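Local coordinates for protein alpha-L-rhamnosidase (Aspergillus terreus, PDB 6GSZ) that probably hydrolyses terminal non-reducing alpha-L-rhamnose residues from alpha-L-rhamnosides, acting as a multidomain, calcium-binding glycoside hydrolase, at residues Asn319-Ser322 / Thr328-Asp331; Val355-Glu358 / Glu364-Thr367; Gly430-Ser435 / Lys441-Ile446; Gly452-Ile457 / Ala488-Ala493; Ala801-Leu806 / Ala812-Trp817. All coordinates share one frame; numbering follows the deposited sequence. Where two conformers were deposited one is given.

Contact 1 of 5, residues Asn319-Ser322 / Thr328-Asp331; sequences NVFS and TVLD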
# COMPACT_ATOMS: atom_id res chain seq x y z
N ASN A 319 5.56 -14.78 23.86
CA ASN A 319 6.02 -14.80 25.23
C ASN A 319 5.14 -13.86 26.06
O ASN A 319 4.60 -12.88 25.55
CB ASN A 319 7.50 -14.39 25.33
CG ASN A 319 8.16 -14.76 26.64
OD1 ASN A 319 7.71 -15.68 27.31
ND2 ASN A 319 9.18 -14.02 27.03
N VAL A 320 5.04 -14.18 27.35
CA VAL A 320 4.46 -13.34 28.36
C VAL A 320 5.53 -13.16 29.43
O VAL A 320 6.15 -14.14 29.84
CB VAL A 320 3.20 -13.92 29.00
CG1 VAL A 320 2.60 -12.93 29.99
CG2 VAL A 320 2.20 -14.38 27.96
N PHE A 321 5.78 -11.91 29.83
CA PHE A 321 6.87 -11.65 30.77
C PHE A 321 6.48 -10.52 31.72
O PHE A 321 5.50 -9.83 31.50
CB PHE A 321 8.19 -11.37 30.03
CG PHE A 321 8.23 -10.10 29.23
CD1 PHE A 321 7.88 -10.10 27.89
CD2 PHE A 321 8.68 -8.92 29.80
CE1 PHE A 321 7.92 -8.94 27.15
CE2 PHE A 321 8.73 -7.75 29.05
CZ PHE A 321 8.37 -7.76 27.73
N SER A 322 7.30 -10.37 32.77
CA SER A 322 7.10 -9.36 33.75
C SER A 322 8.01 -8.17 33.45
O SER A 322 9.18 -8.35 33.19
CB SER A 322 7.37 -9.95 35.12
OG SER A 322 7.42 -8.93 36.08
N THR A 328 2.41 -7.02 33.55
CA THR A 328 2.30 -8.15 32.63
C THR A 328 2.40 -7.64 31.20
O THR A 328 1.64 -6.75 30.82
CB THR A 328 0.97 -8.87 32.82
OG1 THR A 328 0.95 -9.38 34.16
CG2 THR A 328 0.77 -10.01 31.85
N VAL A 329 3.34 -8.22 30.43
CA VAL A 329 3.59 -7.80 29.04
C VAL A 329 3.55 -9.01 28.10
O VAL A 329 4.19 -10.04 28.32
CB VAL A 329 4.93 -7.05 28.91
CG1 VAL A 329 5.11 -6.50 27.51
CG2 VAL A 329 5.07 -5.94 29.93
N LEU A 330 2.77 -8.84 27.03
CA LEU A 330 2.74 -9.74 25.89
C LEU A 330 3.83 -9.32 24.90
O LEU A 330 4.03 -8.13 24.64
CB LEU A 330 1.38 -9.64 25.21
CG LEU A 330 0.14 -9.79 26.08
CD1 LEU A 330 -1.10 -9.78 25.21
CD2 LEU A 330 0.21 -11.06 26.93
N ASP A 331 4.49 -10.32 24.33
CA ASP A 331 5.44 -10.17 23.23
C ASP A 331 4.94 -11.04 22.08
O ASP A 331 4.88 -12.27 22.20
CB ASP A 331 6.86 -10.52 23.71
CG ASP A 331 7.93 -10.45 22.62
OD1 ASP A 331 7.59 -9.97 21.52
OD2 ASP A 331 9.10 -10.83 22.91
O HOH W 1 10.05 -11.83 25.20
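Four backbone hydrogen bonds tie Asn319-Ser322 to Thr328-Asp331. Asn319 and Asp331 form one antiparallel hydrogen-bonded pair. Its bond from Asp331 N to Asn319 O is 2.8 Å, while the return bond from Asn319 N to Asp331 O is more bent, with 140° at the hydrogen. Phe321 and Val329 form the next such pair, with two N-to-O bonds of 2.9 Å, both straighter than that one. Val320 sits between them in a non-hydrogen-bonded pair with Leu330, and its CA makes a CA-H...O contact of 3.3 Å with Val329 O.

The apolar contact is centred on Phe321. Its chi1 of 67° puts CG between the backbone N and the carbonyl carbon, which folds the ring back over Val329. Val329 CB then makes a CH-pi contact over one ring face, 3.9 Å from the centroid and offset toward the rim. Val329 CG1 lies 3.5 Å from Phe321 CZ. Asp331 CB meets the same ring at its edge. On the other side of the sheet, Val320 CG2 lies beside Leu330 CD2 at 4.0 Å.

The polar ends meet through water. One water accepts from Asn319 ND2 and donates to Asp331 OD2. Asp331 OD1 forms a salt bridge with Arg399.

Strand 328-332 also pairs with strand 400-404. The two segments form an antiparallel beta hairpin at the margin of the concanavalin-like domain's sheet.

Contact 2 of 5, residues Val355-Glu358 / Glu364-Thr367; sequences VHTE and EVAT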
# COMPACT_ATOMS: atom_id res chain seq x y z
N VAL A 355 -2.28 -1.81 26.54
CA VAL A 355 -1.48 -0.69 26.09
C VAL A 355 -0.45 -1.22 25.09
O VAL A 355 0.42 -2.03 25.47
CB VAL A 355 -0.80 0.04 27.27
CG1 VAL A 355 0.10 1.17 26.80
CG2 VAL A 355 -1.82 0.60 28.26
N HIS A 356 -0.57 -0.76 23.83
CA HIS A 356 0.22 -1.36 22.73
C HIS A 356 1.44 -0.49 22.39
O HIS A 356 1.29 0.70 22.18
CB HIS A 356 -0.68 -1.48 21.48
CG HIS A 356 -1.96 -2.24 21.68
ND1 HIS A 356 -3.04 -1.70 22.36
CD2 HIS A 356 -2.36 -3.47 21.27
CE1 HIS A 356 -4.04 -2.57 22.33
NE2 HIS A 356 -3.66 -3.67 21.70
N THR A 357 2.64 -1.11 22.31
CA THR A 357 3.86 -0.36 21.96
C THR A 357 4.72 -1.16 20.98
O THR A 357 4.63 -2.37 20.88
CB THR A 357 4.68 0.04 23.19
OG1 THR A 357 5.30 -1.12 23.74
CG2 THR A 357 3.83 0.72 24.24
N GLU A 358 5.60 -0.44 20.28
CA GLU A 358 6.54 -1.06 19.32
C GLU A 358 7.72 -1.71 20.02
O GLU A 358 8.25 -2.74 19.57
CB GLU A 358 7.04 -0.00 18.34
CG GLU A 358 5.97 0.46 17.42
CD GLU A 358 6.56 1.30 16.30
OE1 GLU A 358 7.18 2.36 16.59
OE2 GLU A 358 6.43 0.87 15.14
N GLU A 364 10.10 -1.18 30.63
CA GLU A 364 8.64 -1.04 30.50
C GLU A 364 8.27 -0.77 29.04
O GLU A 364 9.09 -0.30 28.23
CB GLU A 364 8.09 0.13 31.33
CG GLU A 364 8.53 0.12 32.79
CD GLU A 364 7.88 -0.94 33.66
OE1 GLU A 364 6.84 -1.51 33.24
OE2 GLU A 364 8.42 -1.20 34.76
N VAL A 365 7.00 -1.00 28.70
CA VAL A 365 6.51 -0.68 27.38
C VAL A 365 6.74 0.82 27.12
O VAL A 365 6.64 1.62 28.03
CB VAL A 365 5.06 -1.12 27.15
CG1 VAL A 365 4.90 -2.62 27.32
CG2 VAL A 365 4.07 -0.38 28.02
N ALA A 366 7.13 1.18 25.89
CA ALA A 366 7.49 2.56 25.58
C ALA A 366 6.36 3.29 24.87
O ALA A 366 6.19 3.16 23.67
CB ALA A 366 8.73 2.54 24.73
N THR A 367 5.57 4.08 25.61
CA THR A 367 4.48 4.84 25.02
C THR A 367 4.95 6.23 24.57
O THR A 367 4.29 6.89 23.79
CB THR A 367 3.31 4.95 26.01
OG1 THR A 367 3.81 5.59 27.18
CG2 THR A 367 2.73 3.60 26.35
O HOH W 2 6.44 2.15 21.00
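Thr357 and Val365 cross at about a right angle. Val365 CB lies 3.4 Å from Thr357 OG1 and 3.7 Å from Thr357 CG2. A chi1 of 72° sets OG1 between the backbone N and the carbonyl carbon of Thr357 and leaves CG2 anti to that carbon, so that both branches border Val365 CB. The hydroxyl is hydrogen-bonded to Val359 O; its contact with Val365 CB is packing. Thr357 CG2 also lies 3.4 Å from Ala366 O.

Val355 and Thr367 cross at a similar angle. Here the touch is methyl to methyl, with Val355 CG1 3.6 Å from Thr367 CG2. The same Thr367 methyl reaches Thr357 CG2 at 3.7 Å. It therefore bridges two side chains that project from the same side of the strand.

Water completes the join. One water accepts from Glu358 N at 2.8 Å and donates to Ala366 O at 2.9 Å. It links backbones that make no direct hydrogen bond between the two segments. The direct pairing lies nearer the turn, where Ala366 bonds to the backbone of Val359.

This is the splayed open end of a beta hairpin, formed by strands 351-361 and 364-365 in the concanavalin-like domain.

Contact 3 of 5, residues Gly430-Ser435 / Lys441-Ile446; sequences GYFECS and KLHENI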
# COMPACT_ATOMS: atom_id res chain seq x y z
N GLY A 430 6.18 -10.77 -4.70
CA GLY A 430 7.64 -10.76 -4.72
C GLY A 430 8.26 -11.33 -3.47
O GLY A 430 7.80 -11.04 -2.35
N TYR A 431 9.32 -12.13 -3.65
CA TYR A 431 9.94 -12.90 -2.59
C TYR A 431 11.45 -12.82 -2.75
O TYR A 431 11.95 -12.85 -3.88
CB TYR A 431 9.50 -14.36 -2.63
CG TYR A 431 8.01 -14.60 -2.63
CD1 TYR A 431 7.26 -14.46 -3.80
CD2 TYR A 431 7.33 -14.91 -1.47
CE1 TYR A 431 5.90 -14.69 -3.83
CE2 TYR A 431 5.95 -15.12 -1.47
CZ TYR A 431 5.24 -14.98 -2.65
OH TYR A 431 3.90 -15.19 -2.68
N PHE A 432 12.17 -12.87 -1.62
CA PHE A 432 13.62 -12.82 -1.65
C PHE A 432 14.18 -13.50 -0.40
O PHE A 432 13.76 -13.17 0.73
CB PHE A 432 14.11 -11.37 -1.73
CG PHE A 432 15.60 -11.23 -1.57
CD1 PHE A 432 16.47 -11.35 -2.65
CD2 PHE A 432 16.15 -11.11 -0.30
CE1 PHE A 432 17.85 -11.26 -2.47
CE2 PHE A 432 17.53 -11.03 -0.13
CZ PHE A 432 18.38 -11.10 -1.21
N GLU A 433 15.20 -14.34 -0.59
CA GLU A 433 16.02 -14.81 0.52
C GLU A 433 17.42 -15.07 -0.01
O GLU A 433 17.62 -15.25 -1.22
CB GLU A 433 15.43 -16.06 1.17
CG GLU A 433 15.26 -17.22 0.25
CD GLU A 433 14.64 -18.39 1.00
OE1 GLU A 433 15.26 -18.89 1.94
OE2 GLU A 433 13.52 -18.75 0.68
N CYS A 434 18.39 -15.14 0.91
CA CYS A 434 19.73 -15.41 0.50
C CYS A 434 20.47 -16.14 1.60
O CYS A 434 19.92 -16.41 2.64
CB CYS A 434 20.43 -14.13 0.05
SG CYS A 434 20.83 -12.99 1.39
N SER A 435 21.74 -16.46 1.35
CA SER A 435 22.55 -17.23 2.27
C SER A 435 22.91 -16.47 3.55
O SER A 435 23.30 -17.10 4.53
CB SER A 435 23.81 -17.75 1.57
OG SER A 435 24.67 -16.68 1.18
N LYS A 441 16.68 -11.55 6.79
CA LYS A 441 15.79 -10.95 7.77
C LYS A 441 15.46 -9.51 7.40
O LYS A 441 14.32 -9.06 7.62
CB LYS A 441 16.42 -11.01 9.17
CG LYS A 441 15.56 -10.40 10.28
CD LYS A 441 14.22 -11.08 10.45
CE LYS A 441 13.57 -10.81 11.80
NZ LYS A 441 12.26 -11.51 11.92
N LEU A 442 16.44 -8.76 6.89
CA LEU A 442 16.17 -7.39 6.40
C LEU A 442 14.99 -7.39 5.42
O LEU A 442 14.09 -6.56 5.53
CB LEU A 442 17.41 -6.80 5.75
CG LEU A 442 17.24 -5.40 5.15
CD1 LEU A 442 16.80 -4.38 6.22
CD2 LEU A 442 18.52 -4.99 4.43
N HIS A 443 14.98 -8.31 4.45
CA HIS A 443 13.89 -8.37 3.50
C HIS A 443 12.55 -8.66 4.21
O HIS A 443 11.54 -8.07 3.89
CB HIS A 443 14.18 -9.33 2.33
CG HIS A 443 13.15 -9.16 1.27
ND1 HIS A 443 11.96 -9.89 1.25
CD2 HIS A 443 13.12 -8.33 0.21
CE1 HIS A 443 11.25 -9.49 0.21
NE2 HIS A 443 11.96 -8.54 -0.46
N GLU A 444 12.55 -9.62 5.15
CA GLU A 444 11.34 -9.91 5.91
C GLU A 444 10.85 -8.63 6.63
O GLU A 444 9.63 -8.35 6.68
CB GLU A 444 11.63 -11.10 6.83
CG GLU A 444 10.42 -11.54 7.60
CD GLU A 444 10.51 -12.90 8.29
OE1 GLU A 444 11.53 -13.58 8.17
OE2 GLU A 444 9.53 -13.27 8.95
N ASN A 445 11.79 -7.86 7.17
CA ASN A 445 11.45 -6.64 7.89
C ASN A 445 10.85 -5.58 6.95
O ASN A 445 9.90 -4.87 7.35
CB ASN A 445 12.65 -6.03 8.61
CG ASN A 445 13.14 -6.88 9.77
OD1 ASN A 445 12.58 -7.96 10.07
ND2 ASN A 445 14.21 -6.41 10.40
N ILE A 446 11.36 -5.51 5.72
CA ILE A 446 10.81 -4.61 4.71
C ILE A 446 9.38 -5.02 4.35
O ILE A 446 8.43 -4.20 4.29
CB ILE A 446 11.70 -4.58 3.46
CG1 ILE A 446 13.07 -3.99 3.82
CG2 ILE A 446 11.04 -3.83 2.32
CD1 ILE A 446 14.13 -4.14 2.72
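Phe432 and His443 both carry CG anti to the backbone N, with chi1 at 172° and -170°. The CB of Phe432 faces the helix, and this torsion runs the phenyl ring off to one side of the imidazole. In the helix it sends the imidazole toward the strand. The two side chains cross obliquely.

One contact is between a methylene and a ring. Phe432 CB sits over the centre of one imidazole face, 3.7 Å from the centroid and almost on the ring normal. This is a CH-pi contact. The two rings meet obliquely, with centroids 5.5 Å apart and planes at 49°. Phe432 CD2 reaches back to His443 CB at 3.7 Å. Tyr431 adds a marginal backbone touch, its carbonyl carbon lying 4.5 Å from His443 CE1.

His443 is buried. Its NE2 is turned to helix 768-775, where it is hydrogen-bonded to NE2 of His772, and the two imidazoles meet with their planes steeply inclined. This bond probably helps fix the rotation of the imidazole against Phe432 CB.

The contact sets the first helix of the six-hairpin glycosidase domain, 437-453, against strand 430-434. That strand pairs with strand 800-807 at one edge of a C-terminal sheet. Leu771 and Ile775 of helix 768-775 also pack on Phe432, and Thr803 touches it from strand 800-807.

Contact 4 of 5, residues Gly452-Ile457 / Ala488-Ala493; sequences GNFFSI and AGFLRA. With EDO (1,2-ethanediol), chain B.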
# COMPACT_ATOMS: atom_id res chain seq x y z
N GLY A 452 2.52 -3.04 7.23
CA GLY A 452 2.00 -2.20 8.24
C GLY A 452 1.46 -0.87 7.71
O GLY A 452 0.61 -0.23 8.36
N ASN A 453 1.99 -0.44 6.57
CA ASN A 453 1.79 0.89 6.05
C ASN A 453 1.06 0.93 4.70
O ASN A 453 0.89 2.03 4.13
CB ASN A 453 3.12 1.60 5.95
CG ASN A 453 3.66 1.98 7.30
OD1 ASN A 453 3.08 2.85 7.97
ND2 ASN A 453 4.75 1.34 7.74
N PHE A 454 0.53 -0.20 4.22
CA PHE A 454 -0.41 -0.20 3.09
C PHE A 454 -1.78 -0.50 3.69
O PHE A 454 -2.21 -1.63 3.74
CB PHE A 454 0.06 -1.17 2.00
CG PHE A 454 1.04 -0.56 1.02
CD1 PHE A 454 2.29 -0.09 1.42
CD2 PHE A 454 0.64 -0.35 -0.29
CE1 PHE A 454 3.16 0.48 0.49
CE2 PHE A 454 1.52 0.24 -1.20
CZ PHE A 454 2.73 0.69 -0.78
N PHE A 455 -2.33 0.54 4.31
CA PHE A 455 -3.56 0.40 5.15
C PHE A 455 -4.57 1.42 4.63
O PHE A 455 -4.65 2.51 5.22
CB PHE A 455 -3.21 0.67 6.61
CG PHE A 455 -4.19 0.14 7.64
CD1 PHE A 455 -5.40 0.79 7.89
CD2 PHE A 455 -3.92 -1.03 8.34
CE1 PHE A 455 -6.29 0.30 8.82
CE2 PHE A 455 -4.83 -1.50 9.28
CZ PHE A 455 -6.00 -0.85 9.51
N SER A 456 -5.23 1.10 3.51
CA SER A 456 -6.18 1.96 2.71
C SER A 456 -5.38 2.96 1.84
O SER A 456 -5.64 3.06 0.66
CB SER A 456 -7.31 2.63 3.57
OG SER A 456 -8.22 3.23 2.73
N ILE A 457 -4.46 3.69 2.49
CA ILE A 457 -3.54 4.66 1.87
C ILE A 457 -2.11 4.25 2.27
O ILE A 457 -1.92 3.51 3.23
CB ILE A 457 -3.86 6.10 2.32
CG1 ILE A 457 -3.65 6.27 3.82
CG2 ILE A 457 -5.26 6.50 1.89
CD1 ILE A 457 -3.44 7.70 4.25
N ALA A 488 -1.19 -2.09 -7.87
CA ALA A 488 -1.69 -1.25 -8.94
C ALA A 488 -3.03 -0.57 -8.59
O ALA A 488 -3.16 0.66 -8.77
CB ALA A 488 -1.77 -2.05 -10.23
N GLY A 489 -4.02 -1.37 -8.18
CA GLY A 489 -5.33 -0.78 -7.85
C GLY A 489 -5.31 0.15 -6.64
O GLY A 489 -5.94 1.23 -6.65
N PHE A 490 -4.54 -0.26 -5.64
CA PHE A 490 -4.35 0.55 -4.44
C PHE A 490 -3.81 1.93 -4.80
O PHE A 490 -4.29 2.95 -4.34
CB PHE A 490 -3.43 -0.22 -3.50
CG PHE A 490 -3.04 0.45 -2.22
CD1 PHE A 490 -2.06 1.41 -2.19
CD2 PHE A 490 -3.66 0.13 -1.02
CE1 PHE A 490 -1.64 2.01 -1.01
CE2 PHE A 490 -3.22 0.71 0.15
CZ PHE A 490 -2.25 1.67 0.17
N LEU A 491 -2.75 1.96 -5.61
CA LEU A 491 -2.13 3.25 -5.96
C LEU A 491 -2.94 3.99 -7.02
O LEU A 491 -2.92 5.22 -7.02
CB LEU A 491 -0.68 3.03 -6.40
CG LEU A 491 0.26 2.62 -5.27
CD1 LEU A 491 1.60 2.24 -5.84
CD2 LEU A 491 0.40 3.71 -4.21
N ARG A 492 -3.72 3.26 -7.84
CA ARG A 492 -4.59 3.95 -8.76
C ARG A 492 -5.54 4.90 -8.00
O ARG A 492 -5.77 6.06 -8.39
CB ARG A 492 -5.39 2.98 -9.61
CG ARG A 492 -6.16 3.63 -10.75
CD ARG A 492 -7.01 2.66 -11.56
NE ARG A 492 -7.41 3.31 -12.80
CZ ARG A 492 -7.91 2.64 -13.84
NH1 ARG A 492 -8.29 1.37 -13.68
NH2 ARG A 492 -7.98 3.23 -15.05
N ALA A 493 -6.16 4.34 -6.95
CA ALA A 493 -7.12 5.09 -6.13
C ALA A 493 -6.42 6.28 -5.44
O ALA A 493 -6.94 7.43 -5.46
CB ALA A 493 -7.78 4.14 -5.15
C1 EDO B . -7.34 1.24 -2.14
O1 EDO B . -7.42 1.54 -0.70
C2 EDO B . -7.72 -0.20 -2.50
O2 EDO B . -6.57 -1.14 -2.54
O HOH W 3 -5.46 3.70 -1.94
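Phe490 and Phe454 form an offset stack inside the helical six-hairpin glycosidase domain. It joins the start of helix 488-503 to the chain leaving helix 437-453. The centroids are 4.8 Å apart and the planes are inclined by 30°. Phe454 CD2 lies over a face of Phe490, offset toward its rim and 3.4 Å from Phe490 CE1.

Phe490 CG is anti to the backbone N, chi1 177°, and the ring reaches away from its helix into the bend 454-457. Its far end meets backbone, with Phe490 CZ 3.3 Å from the carbonyl carbon of Ile457. Phe490 CE2 lies 3.4 Å from Ser456 O. On the Phe490 face opposite Phe454, a water sits over the ring centre. It donates to Ser456 O and to Phe490 O. Ser456 O also accepts from O1 of a 1,2-ethanediol, probably from the crystallisation liquor, at 2.7 Å.

Ser456, with a positive phi of 78°, is the middle of a gamma turn closed by Ile457 N to Phe455 O. Phe455 N bonds back to Ile457 O.

Further out, Phe454 packs on Ile474 and Ala481 of helix 471-484. Ser456 OG is hydrogen-bonded to Trp175 N, and Ser456 N to Ser424 OG.

Contact 5 of 5, residues Ala801-Leu806 / Ala812-Trp817; sequences ASTKFL and ASTKWW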
# COMPACT_ATOMS: atom_id res chain seq x y z
N ALA A 801 21.30 -17.03 -3.62
CA ALA A 801 20.10 -16.23 -3.39
C ALA A 801 18.98 -16.71 -4.29
O ALA A 801 19.21 -17.20 -5.40
CB ALA A 801 20.38 -14.77 -3.62
N SER A 802 17.75 -16.57 -3.78
CA SER A 802 16.55 -16.96 -4.49
C SER A 802 15.57 -15.79 -4.47
O SER A 802 15.19 -15.29 -3.40
CB SER A 802 15.92 -18.21 -3.90
OG SER A 802 16.82 -19.30 -3.94
N THR A 803 15.09 -15.41 -5.65
CA THR A 803 14.19 -14.30 -5.84
C THR A 803 13.08 -14.75 -6.77
O THR A 803 13.35 -15.32 -7.80
CB THR A 803 14.95 -13.08 -6.40
OG1 THR A 803 16.14 -12.86 -5.62
CG2 THR A 803 14.08 -11.84 -6.44
N LYS A 804 11.82 -14.40 -6.46
CA LYS A 804 10.68 -14.75 -7.26
C LYS A 804 9.81 -13.50 -7.44
O LYS A 804 9.62 -12.75 -6.47
CB LYS A 804 9.83 -15.84 -6.58
CG LYS A 804 10.57 -17.13 -6.24
CD LYS A 804 9.65 -18.21 -5.70
CE LYS A 804 10.44 -19.42 -5.25
NZ LYS A 804 9.59 -20.43 -4.57
N PHE A 805 9.22 -13.34 -8.62
CA PHE A 805 8.33 -12.25 -8.91
C PHE A 805 7.21 -12.71 -9.82
O PHE A 805 7.46 -13.14 -10.95
CB PHE A 805 9.05 -11.04 -9.51
CG PHE A 805 8.13 -9.91 -9.83
CD1 PHE A 805 7.38 -9.32 -8.82
CD2 PHE A 805 7.96 -9.46 -11.12
CE1 PHE A 805 6.48 -8.32 -9.11
CE2 PHE A 805 7.06 -8.46 -11.41
CZ PHE A 805 6.29 -7.91 -10.39
N LEU A 806 5.96 -12.56 -9.32
CA LEU A 806 4.78 -12.89 -10.09
C LEU A 806 4.41 -11.72 -10.98
O LEU A 806 3.73 -10.79 -10.59
CB LEU A 806 3.65 -13.28 -9.15
CG LEU A 806 2.41 -13.88 -9.79
CD1 LEU A 806 2.73 -15.18 -10.51
CD2 LEU A 806 1.37 -14.11 -8.70
N ALA A 812 8.32 -15.19 -12.69
CA ALA A 812 9.72 -15.07 -13.04
C ALA A 812 10.55 -15.38 -11.79
O ALA A 812 10.13 -15.06 -10.68
CB ALA A 812 10.06 -13.68 -13.53
N SER A 813 11.72 -15.98 -11.94
CA SER A 813 12.52 -16.24 -10.74
C SER A 813 13.98 -16.40 -11.11
O SER A 813 14.31 -16.81 -12.25
CB SER A 813 12.05 -17.46 -9.98
OG SER A 813 12.26 -18.66 -10.69
N THR A 814 14.83 -16.19 -10.11
CA THR A 814 16.24 -16.55 -10.19
C THR A 814 16.59 -17.36 -8.93
O THR A 814 16.16 -17.07 -7.82
CB THR A 814 17.15 -15.33 -10.31
OG1 THR A 814 16.94 -14.48 -9.17
CG2 THR A 814 16.88 -14.57 -11.58
N LYS A 815 17.40 -18.38 -9.13
CA LYS A 815 18.06 -19.09 -8.05
C LYS A 815 19.51 -19.27 -8.50
O LYS A 815 19.76 -19.87 -9.53
CB LYS A 815 17.42 -20.46 -7.78
CG LYS A 815 18.06 -21.28 -6.66
CD LYS A 815 17.50 -22.70 -6.52
CE LYS A 815 17.62 -23.51 -7.80
NZ LYS A 815 17.09 -24.90 -7.65
N TRP A 816 20.44 -18.68 -7.76
CA TRP A 816 21.85 -18.81 -8.11
C TRP A 816 22.66 -19.24 -6.90
O TRP A 816 22.26 -19.06 -5.76
CB TRP A 816 22.41 -17.53 -8.73
CG TRP A 816 22.37 -16.31 -7.88
CD1 TRP A 816 21.39 -15.36 -7.84
CD2 TRP A 816 23.37 -15.89 -6.93
NE1 TRP A 816 21.72 -14.38 -6.95
CE2 TRP A 816 22.93 -14.67 -6.37
CE3 TRP A 816 24.62 -16.40 -6.53
CZ2 TRP A 816 23.69 -13.95 -5.46
CZ3 TRP A 816 25.37 -15.69 -5.61
CH2 TRP A 816 24.90 -14.49 -5.07
N TRP A 817 23.81 -19.84 -7.18
CA TRP A 817 24.70 -20.25 -6.13
C TRP A 817 26.12 -20.29 -6.68
O TRP A 817 26.33 -20.35 -7.91
CB TRP A 817 24.26 -21.59 -5.51
CG TRP A 817 24.31 -22.79 -6.40
CD1 TRP A 817 25.28 -23.76 -6.44
CD2 TRP A 817 23.33 -23.19 -7.38
NE1 TRP A 817 24.99 -24.71 -7.39
CE2 TRP A 817 23.79 -24.40 -7.96
CE3 TRP A 817 22.12 -22.65 -7.81
CZ2 TRP A 817 23.07 -25.05 -8.96
CZ3 TRP A 817 21.42 -23.29 -8.81
CH2 TRP A 817 21.89 -24.48 -9.38
O HOH W 4 18.17 -14.67 -6.70
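The indole of Trp816 lies over the backbone and methyl of Ala801. One face has Ala801 N about 4.0 Å above its centre, and Ala801 CB is 3.6 Å from Trp816 NE1. A chi1 of 61° places CG between the backbone N and the carbonyl carbon, which turns the ring across to the facing strand. The indole N-H is hydrogen-bonded to Ile775 O, which probably fixes the ring's rotation. At the other end of the ladder, the Phe805 ring leads away from Ala812 and stacks on Phe483.

The strands run antiparallel, at 178°. Six backbone hydrogen bonds join them, two in each of the pairs Ala801-Trp816, Thr803-Thr814 and Phe805-Ala812. The Thr803 N to Thr814 O bond is 2.9 Å and nearly straight, at 170°. Between the pairs, CA-H...O contacts fill in, as from Ser802 CA to Thr814 O at 3.4 Å.

Thr803 and Thr814 lie side by side on the same face as Trp816. A water lies between their hydroxyls. It donates to Thr814 OG1 at 2.8 Å and lies 2.9 Å from Thr803 OG1. Thr814 OG1 is also hydrogen-bonded to Gly776 O. The opposite face is more polar, with Ser802, Lys804, Ser813 and Lys815. There Lys804 CG lies 4.0 Å from Ser813 CB, and Ser813 OG is hydrogen-bonded to Glu835.

Together the segments form a beta hairpin within the antiparallel sheet of the C-terminal domain. Strand 430-434 flanks it beside 800-807, and strand 828-836 flanks it beside 810-819.

Contacts 1 and 2 are partly buried hairpins of one sheet in the concanavalin-like domain. They touch where Val329 CG1 meets Val365 CG1 at 3.9 Å. Contact 1 is a regular ladder, whereas contact 2 relies on side chains and a water. Contact 5 is also a ladder, but longer and more buried. It shares a sheet with contact 3, through backbone pairing such as Glu433 O with Ser802 N at 2.9 Å. Contacts 3 and 4 both use helix 437-453 and depend on aromatic packing without direct hydrogen bonds between their segments. The centre of contact 4 is about 3 Å from the centre of the chain, that of contact 1 about 31 Å.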